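Local coordinates for protein azurocidin (Homo sapiens, PDB 1FY3) that kills many Gram-negative bacteria, binds heparin and attracts monocytes and fibroblasts as a neutrophil granule homologue of the serine proteases, at residues 107-112 against 182-187; 115-120 against 203-208. The protein carries 1 engineered substitution. All coordinates share one frame; numbering follows the deposited sequence.

In the fold
Both contacts tie the long connection between the two barrels of a chymotrypsin-like fold to the C-terminal barrel, and their segments alternate along the chain. Both are partly buried. Contact 1 (107-112 with 182-187) is larger and nearer the molecular centre, with L108, P111 and A185 buried and P109 exposed; it combines one direct backbone hydrogen bond with leucine, proline and alanine packing. Contact 2 (115-120 with 203-208) is smaller and farther out, and there a water joins an arginine to a backbone carbonyl. The second segments belong in part to strands 184-192 and 201-205, neighbours in one antiparallel sheet. The contacts meet through a probable H186 O to V206 N hydrogen bond and where V206 packs on A185.

Contact 1: residues 107-112 against 182-187; sequences ILPLPL and EGLAHG
P109 and A185 join two parts of a chymotrypsin-like fold: the linker that runs from the first barrel to the second, and the start of strand 184-192. The polar tie is a single backbone hydrogen bond, from A185 N to P109 O at 3.0 Å, with 162° at the hydrogen. The same oxygen also receives a CA-H...O contact from L184, so one carbonyl serves two successive residues. A185 is the centre of an inverse gamma turn, closed by a weak bond from H186 N to L184 O. The turn before it suits glycine at G183, whose phi is positive.

Apolar packing follows the linker. L108 holds CG anti to its backbone N (chi1 179°), which brings CD2 against A185, while CD1 lies nearer the G183 carbonyl oxygen. L108 CD2 is 3.3 Å from A185 CB, closer than two methyls normally come, and the short alanine side chain suits this approach. L110 CD2 meets the same methyl more loosely. L108 also touches F14, A29 of strand 23-32 and V180 of strand 178-181, so it sits between the barrels. On the more exposed flank the P109 and L184 side chains lie roughly perpendicular, P109 CB 3.8 Å from L184 CD1. Proline suits such an extended linker because it stiffens the chain and brings no N-H that must be satisfied.

P111 adds a third group of contacts. P111 CG sits over one face of the H186 ring, offset toward the rim, in a CH-pi contact 4.2 Å from the centroid. P111 CD presses to 3.0 Å from A185 O, a buried carbonyl oxygen with no hydrogen-bond partner in the model.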
ATOM      1  N   ILE A 107     -10.916   0.055  -7.711  1.00 15.47           N
ATOM      2  CA  ILE A 107     -10.895  -0.339  -6.318  1.00 13.31           C
ATOM      3  C   ILE A 107     -10.249  -1.701  -6.147  1.00 17.29           C
ATOM      4  O   ILE A 107     -10.507  -2.622  -6.912  1.00 17.26           O
ATOM      5  CB  ILE A 107     -12.319  -0.414  -5.798  1.00 15.56           C
ATOM      6  CG1 ILE A 107     -12.893   0.998  -5.704  1.00 15.74           C
ATOM      7  CG2 ILE A 107     -12.332  -1.142  -4.441  1.00 13.22           C
ATOM      8  CD1 ILE A 107     -14.408   1.024  -5.429  1.00 21.91           C
ATOM      9  N   LEU A 108      -9.422  -1.854  -5.118  1.00 12.82           N
ATOM     10  CA  LEU A 108      -8.791  -3.136  -4.845  1.00 10.99           C
ATOM     11  C   LEU A 108      -9.604  -3.845  -3.769  1.00 15.27           C
ATOM     12  O   LEU A 108      -9.809  -3.330  -2.681  1.00 14.84           O
ATOM     13  CB  LEU A 108      -7.367  -2.907  -4.320  1.00 10.59           C
ATOM     14  CG  LEU A 108      -6.576  -4.165  -3.963  1.00 14.15           C
ATOM     15  CD1 LEU A 108      -6.331  -5.020  -5.199  1.00 13.91           C
ATOM     16  CD2 LEU A 108      -5.235  -3.739  -3.370  1.00 15.94           C
ATOM     17  N   PRO A 109     -10.102  -5.012  -4.080  1.00 14.34           N
ATOM     18  CA  PRO A 109     -10.915  -5.786  -3.167  1.00 13.92           C
ATOM     19  C   PRO A 109     -10.116  -6.280  -1.968  1.00 17.20           C
ATOM     20  O   PRO A 109      -8.917  -6.503  -2.060  1.00 15.96           O
ATOM     21  CB  PRO A 109     -11.397  -7.007  -3.948  1.00 15.98           C
ATOM     22  CG  PRO A 109     -10.817  -6.894  -5.351  1.00 21.94           C
ATOM     23  CD  PRO A 109     -10.048  -5.589  -5.439  1.00 16.99           C
ATOM     24  N   LEU A 110     -10.805  -6.499  -0.857  1.00 12.83           N
ATOM     25  CA  LEU A 110     -10.164  -6.961   0.369  1.00 12.26           C
ATOM     26  C   LEU A 110     -10.544  -8.377   0.746  1.00 14.66           C
ATOM     27  O   LEU A 110     -11.579  -8.892   0.355  1.00 12.60           O
ATOM     28  CB  LEU A 110     -10.608  -6.086   1.573  1.00 12.49           C
ATOM     29  CG  LEU A 110     -10.434  -4.585   1.409  1.00 17.18           C
ATOM     30  CD1 LEU A 110     -11.361  -3.880   2.397  1.00 17.83           C
ATOM     31  CD2 LEU A 110      -8.977  -4.179   1.660  1.00 18.00           C
ATOM     32  N   PRO A 111      -9.712  -8.971   1.582  1.00 13.93           N
ATOM     33  CA  PRO A 111     -10.006 -10.297   2.078  1.00 13.97           C
ATOM     34  C   PRO A 111     -11.087 -10.189   3.162  1.00 15.43           C
ATOM     35  O   PRO A 111     -11.244  -9.144   3.809  1.00 13.56           O
ATOM     36  CB  PRO A 111      -8.708 -10.781   2.765  1.00 14.99           C
ATOM     37  CG  PRO A 111      -7.835  -9.562   2.987  1.00 19.16           C
ATOM     38  CD  PRO A 111      -8.372  -8.500   2.032  1.00 14.63           C
ATOM     39  N   LEU A 112     -11.806 -11.284   3.365  1.00 12.67           N
ATOM     40  CA  LEU A 112     -12.784 -11.380   4.437  1.00 13.09           C
ATOM     41  C   LEU A 112     -12.055 -11.502   5.781  1.00 16.21           C
ATOM     42  O   LEU A 112     -10.915 -11.974   5.865  1.00 14.69           O
ATOM     43  CB  LEU A 112     -13.662 -12.649   4.293  1.00 12.74           C
ATOM     44  CG  LEU A 112     -14.587 -12.612   3.106  1.00 15.20           C
ATOM     45  CD1 LEU A 112     -15.175 -13.999   2.861  1.00 13.83           C
ATOM     46  CD2 LEU A 112     -15.678 -11.586   3.392  1.00 17.18           C
ATOM     47  N   GLU A 182      -3.684 -13.333  -4.927  1.00 16.25           N
ATOM     48  CA  GLU A 182      -4.840 -13.930  -5.496  1.00 17.39           C
ATOM     49  C   GLU A 182      -5.928 -12.916  -5.653  1.00 22.48           C
ATOM     50  O   GLU A 182      -7.068 -13.178  -5.308  1.00 24.23           O
ATOM     51  CB  GLU A 182      -5.303 -15.125  -4.649  1.00 19.91           C
ATOM     52  CG  GLU A 182      -4.134 -16.098  -4.331  1.00 35.46           C
ATOM     53  CD  GLU A 182      -4.380 -17.131  -3.247  1.00 52.88           C
ATOM     54  OE1 GLU A 182      -4.920 -16.646  -2.149  1.00 39.08           O
ATOM     55  OE2 GLU A 182      -4.049 -18.298  -3.364  1.00 48.14           O
ATOM     56  N   GLY A 183      -5.531 -11.755  -6.160  1.00 17.91           N
ATOM     57  CA  GLY A 183      -6.382 -10.619  -6.457  1.00 17.43           C
ATOM     58  C   GLY A 183      -6.832  -9.745  -5.283  1.00 20.52           C
ATOM     59  O   GLY A 183      -7.532  -8.765  -5.519  1.00 20.15           O
ATOM     60  N   LEU A 184      -6.446 -10.065  -4.040  1.00 14.54           N
ATOM     61  CA  LEU A 184      -6.888  -9.276  -2.892  1.00 14.53           C
ATOM     62  C   LEU A 184      -5.749  -8.544  -2.190  1.00 17.95           C
ATOM     63  O   LEU A 184      -4.583  -8.951  -2.249  1.00 17.89           O
ATOM     64  CB  LEU A 184      -7.448 -10.270  -1.855  1.00 15.34           C
ATOM     65  CG  LEU A 184      -8.907 -10.664  -2.010  1.00 20.79           C
ATOM     66  CD1 LEU A 184      -9.546 -10.224  -3.317  1.00 20.89           C
ATOM     67  CD2 LEU A 184      -9.210 -12.124  -1.633  1.00 20.33           C
ATOM     68  N   ALA A 185      -6.102  -7.480  -1.471  1.00 12.70           N
ATOM     69  CA  ALA A 185      -5.133  -6.728  -0.707  1.00 11.90           C
ATOM     70  C   ALA A 185      -4.943  -7.436   0.629  1.00 17.21           C
ATOM     71  O   ALA A 185      -5.676  -7.153   1.605  1.00 17.94           O
ATOM     72  CB  ALA A 185      -5.585  -5.291  -0.491  1.00 12.32           C
ATOM     73  N   HIS A 186      -4.001  -8.384   0.650  1.00 13.07           N
ATOM     74  CA  HIS A 186      -3.718  -9.146   1.859  1.00 13.18           C
ATOM     75  C   HIS A 186      -2.787  -8.430   2.828  1.00 16.33           C
ATOM     76  O   HIS A 186      -2.711  -8.775   4.006  1.00 16.20           O
ATOM     77  CB  HIS A 186      -3.197 -10.542   1.513  1.00 14.26           C
ATOM     78  CG  HIS A 186      -4.307 -11.516   1.306  1.00 18.26           C
ATOM     79  ND1 HIS A 186      -4.958 -12.090   2.370  1.00 19.95           N
ATOM     80  CD2 HIS A 186      -4.869 -12.002   0.157  1.00 20.49           C
ATOM     81  CE1 HIS A 186      -5.888 -12.903   1.871  1.00 19.28           C
ATOM     82  NE2 HIS A 186      -5.852 -12.886   0.546  1.00 19.97           N
ATOM     83  N   GLY A 187      -2.063  -7.423   2.342  1.00 12.46           N
ATOM     84  CA  GLY A 187      -1.135  -6.688   3.172  1.00 11.49           C
ATOM     85  C   GLY A 187      -0.977  -5.225   2.769  1.00 15.95           C
ATOM     86  O   GLY A 187      -1.352  -4.798   1.676  1.00 13.39           O
TER

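Contact 2: residues 115-120 against 203-208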
ATOM      1  N   ALA A 115      -9.220 -14.042   6.909  1.00 16.46           N
ATOM      2  CA  ALA A 115      -8.763 -14.951   5.857  1.00 16.52           C
ATOM      3  C   ALA A 115      -7.271 -15.132   5.978  1.00 20.37           C
ATOM      4  O   ALA A 115      -6.621 -14.268   6.567  1.00 19.89           O
ATOM      5  CB  ALA A 115      -9.071 -14.399   4.472  1.00 17.75           C
ATOM      6  N   THR A 116      -6.734 -16.222   5.414  1.00 16.97           N
ATOM      7  CA  THR A 116      -5.287 -16.454   5.472  1.00 17.47           C
ATOM      8  C   THR A 116      -4.691 -16.734   4.116  1.00 24.54           C
ATOM      9  O   THR A 116      -5.363 -17.093   3.174  1.00 24.02           O
ATOM     10  CB  THR A 116      -4.926 -17.647   6.344  1.00 26.35           C
ATOM     11  OG1 THR A 116      -5.707 -18.763   5.939  1.00 24.79           O
ATOM     12  CG2 THR A 116      -5.180 -17.296   7.791  1.00 28.76           C
ATOM     13  N   VAL A 117      -3.396 -16.577   4.041  1.00 24.97           N
ATOM     14  CA  VAL A 117      -2.640 -16.850   2.837  1.00 25.55           C
ATOM     15  C   VAL A 117      -1.499 -17.725   3.318  1.00 27.76           C
ATOM     16  O   VAL A 117      -0.750 -17.320   4.192  1.00 27.43           O
ATOM     17  CB  VAL A 117      -2.180 -15.533   2.203  1.00 30.71           C
ATOM     18  CG1 VAL A 117      -1.308 -14.765   3.177  1.00 30.91           C
ATOM     19  CG2 VAL A 117      -1.403 -15.782   0.928  1.00 30.91           C
ATOM     20  N   GLU A 118      -1.425 -18.956   2.852  1.00 24.40           N
ATOM     21  CA  GLU A 118      -0.397 -19.832   3.376  1.00 24.50           C
ATOM     22  C   GLU A 118       0.988 -19.507   2.856  1.00 24.82           C
ATOM     23  O   GLU A 118       1.156 -18.822   1.845  1.00 22.60           O
ATOM     24  CB  GLU A 118      -0.759 -21.320   3.199  1.00 26.51           C
ATOM     25  CG  GLU A 118      -0.851 -21.761   1.728  1.00 40.49           C
ATOM     26  CD  GLU A 118      -1.295 -23.192   1.570  1.00 69.18           C
ATOM     27  OE1 GLU A 118      -1.857 -23.673   2.653  1.00 72.89           O
ATOM     28  OE2 GLU A 118      -1.145 -23.831   0.531  1.00 60.80           O
ATOM     29  N   ALA A 119       2.003 -19.980   3.545  1.00 20.52           N
ATOM     30  CA  ALA A 119       3.337 -19.736   3.069  1.00 19.44           C
ATOM     31  C   ALA A 119       3.482 -20.342   1.678  1.00 20.80           C
ATOM     32  O   ALA A 119       2.854 -21.368   1.358  1.00 19.28           O
ATOM     33  CB  ALA A 119       4.373 -20.325   4.001  1.00 20.39           C
ATOM     34  N   GLY A 120       4.313 -19.694   0.840  1.00 15.17           N
ATOM     35  CA  GLY A 120       4.531 -20.172  -0.505  1.00 15.04           C
ATOM     36  C   GLY A 120       3.551 -19.571  -1.497  1.00 20.45           C
ATOM     37  O   GLY A 120       3.677 -19.759  -2.709  1.00 22.36           O
ATOM     38  N   PHE A 203       4.338  -6.772   6.048  1.00 14.29           N
ATOM     39  CA  PHE A 203       3.106  -6.108   5.665  1.00 13.55           C
ATOM     40  C   PHE A 203       2.061  -6.284   6.756  1.00 17.46           C
ATOM     41  O   PHE A 203       1.920  -7.360   7.327  1.00 17.73           O
ATOM     42  CB  PHE A 203       2.531  -6.796   4.423  1.00 14.76           C
ATOM     43  CG  PHE A 203       3.391  -6.676   3.198  1.00 15.84           C
ATOM     44  CD1 PHE A 203       4.378  -7.622   2.918  1.00 17.15           C
ATOM     45  CD2 PHE A 203       3.185  -5.621   2.304  1.00 17.77           C
ATOM     46  CE1 PHE A 203       5.167  -7.518   1.774  1.00 19.28           C
ATOM     47  CE2 PHE A 203       3.966  -5.493   1.161  1.00 18.16           C
ATOM     48  CZ  PHE A 203       4.958  -6.447   0.904  1.00 17.17           C
ATOM     49  N   THR A 204       1.285  -5.257   7.029  1.00 13.18           N
ATOM     50  CA  THR A 204       0.250  -5.437   8.017  1.00 12.70           C
ATOM     51  C   THR A 204      -0.739  -6.458   7.465  1.00 14.96           C
ATOM     52  O   THR A 204      -1.084  -6.411   6.292  1.00 14.57           O
ATOM     53  CB  THR A 204      -0.399  -4.078   8.338  1.00 19.36           C
ATOM     54  OG1 THR A 204       0.598  -3.198   8.810  1.00 15.69           O
ATOM     55  CG2 THR A 204      -1.516  -4.218   9.371  1.00 16.32           C
ATOM     56  N   ARG A 205      -1.193  -7.399   8.284  1.00 10.56           N
ATOM     57  CA  ARG A 205      -2.141  -8.406   7.805  1.00  9.95           C
ATOM     58  C   ARG A 205      -3.546  -7.824   7.681  1.00 13.83           C
ATOM     59  O   ARG A 205      -4.263  -7.641   8.650  1.00 12.44           O
ATOM     60  CB  ARG A 205      -2.131  -9.599   8.726  1.00 10.38           C
ATOM     61  CG  ARG A 205      -2.989 -10.744   8.217  1.00 21.03           C
ATOM     62  CD  ARG A 205      -2.900 -11.955   9.159  1.00 26.18           C
ATOM     63  NE  ARG A 205      -1.596 -12.604   9.105  1.00 28.82           N
ATOM     64  CZ  ARG A 205      -1.312 -13.600   8.257  1.00 46.39           C
ATOM     65  NH1 ARG A 205      -2.205 -14.104   7.396  1.00 30.97           N
ATOM     66  NH2 ARG A 205      -0.094 -14.118   8.274  1.00 33.79           N
ATOM     67  N   VAL A 206      -3.931  -7.471   6.471  1.00 12.35           N
ATOM     68  CA  VAL A 206      -5.223  -6.832   6.239  1.00 11.37           C
ATOM     69  C   VAL A 206      -6.447  -7.623   6.737  1.00 14.23           C
ATOM     70  O   VAL A 206      -7.400  -7.084   7.325  1.00 13.93           O
ATOM     71  CB  VAL A 206      -5.358  -6.419   4.769  1.00 14.61           C
ATOM     72  CG1 VAL A 206      -6.751  -5.874   4.482  1.00 13.22           C
ATOM     73  CG2 VAL A 206      -4.287  -5.379   4.424  1.00 14.27           C
ATOM     74  N   ALA A 207      -6.436  -8.921   6.499  1.00 11.02           N
ATOM     75  CA  ALA A 207      -7.566  -9.749   6.913  1.00 11.19           C
ATOM     76  C   ALA A 207      -7.918  -9.611   8.387  1.00 15.36           C
ATOM     77  O   ALA A 207      -9.040  -9.899   8.793  1.00 14.84           O
ATOM     78  CB  ALA A 207      -7.369 -11.199   6.509  1.00 11.47           C
ATOM     79  N   LEU A 208      -6.955  -9.184   9.203  1.00 12.19           N
ATOM     80  CA  LEU A 208      -7.222  -9.043  10.615  1.00 12.77           C
ATOM     81  C   LEU A 208      -8.105  -7.856  10.878  1.00 18.02           C
ATOM     82  O   LEU A 208      -8.721  -7.782  11.939  1.00 16.61           O
ATOM     83  CB  LEU A 208      -5.958  -8.754  11.453  1.00 12.90           C
ATOM     84  CG  LEU A 208      -4.904  -9.845  11.454  1.00 18.54           C
ATOM     85  CD1 LEU A 208      -3.842  -9.502  12.498  1.00 18.91           C
ATOM     86  CD2 LEU A 208      -5.549 -11.183  11.773  1.00 23.00           C
TER
HETATM   87  O   HOH W   1      -4.310 -13.047   6.296  1.00 20.61           O
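The R205 side chain extends with CG anti to the backbone N (chi1 -174°) and CD continuing the extended line (chi2 178°); a bend at chi3, -70°, then brings the guanidinium beside A115, T116 and V117. These residues lie at its edge, near its plane, and none is bonded to it directly. A water completes the link: it accepts from R205 NH1 at 2.6 Å and donates to A115 O, also at 2.6 Å. Arginine suits the place because its long chain spans the distance and its several N-H groups can serve different partners: weak hydrogen bonds run from NE to P156 O and from NH2 to N158 O, which should limit rotation of the group. V117 N, buried here without a partner in the model, lies 4.3 Å from R205 NH1.

Beside the water, A207 turns its methyl toward the linker. A207 CB approaches A115 O to 3.2 Å, while the two methyls are in ordinary contact; small residues suit backbones that come this near. The contact lies where the linker nears strand 122-127: V117 packs on V159 of strand 158-162, while segment 203-208 runs on from strand 201-205 just ahead of helix 210-217.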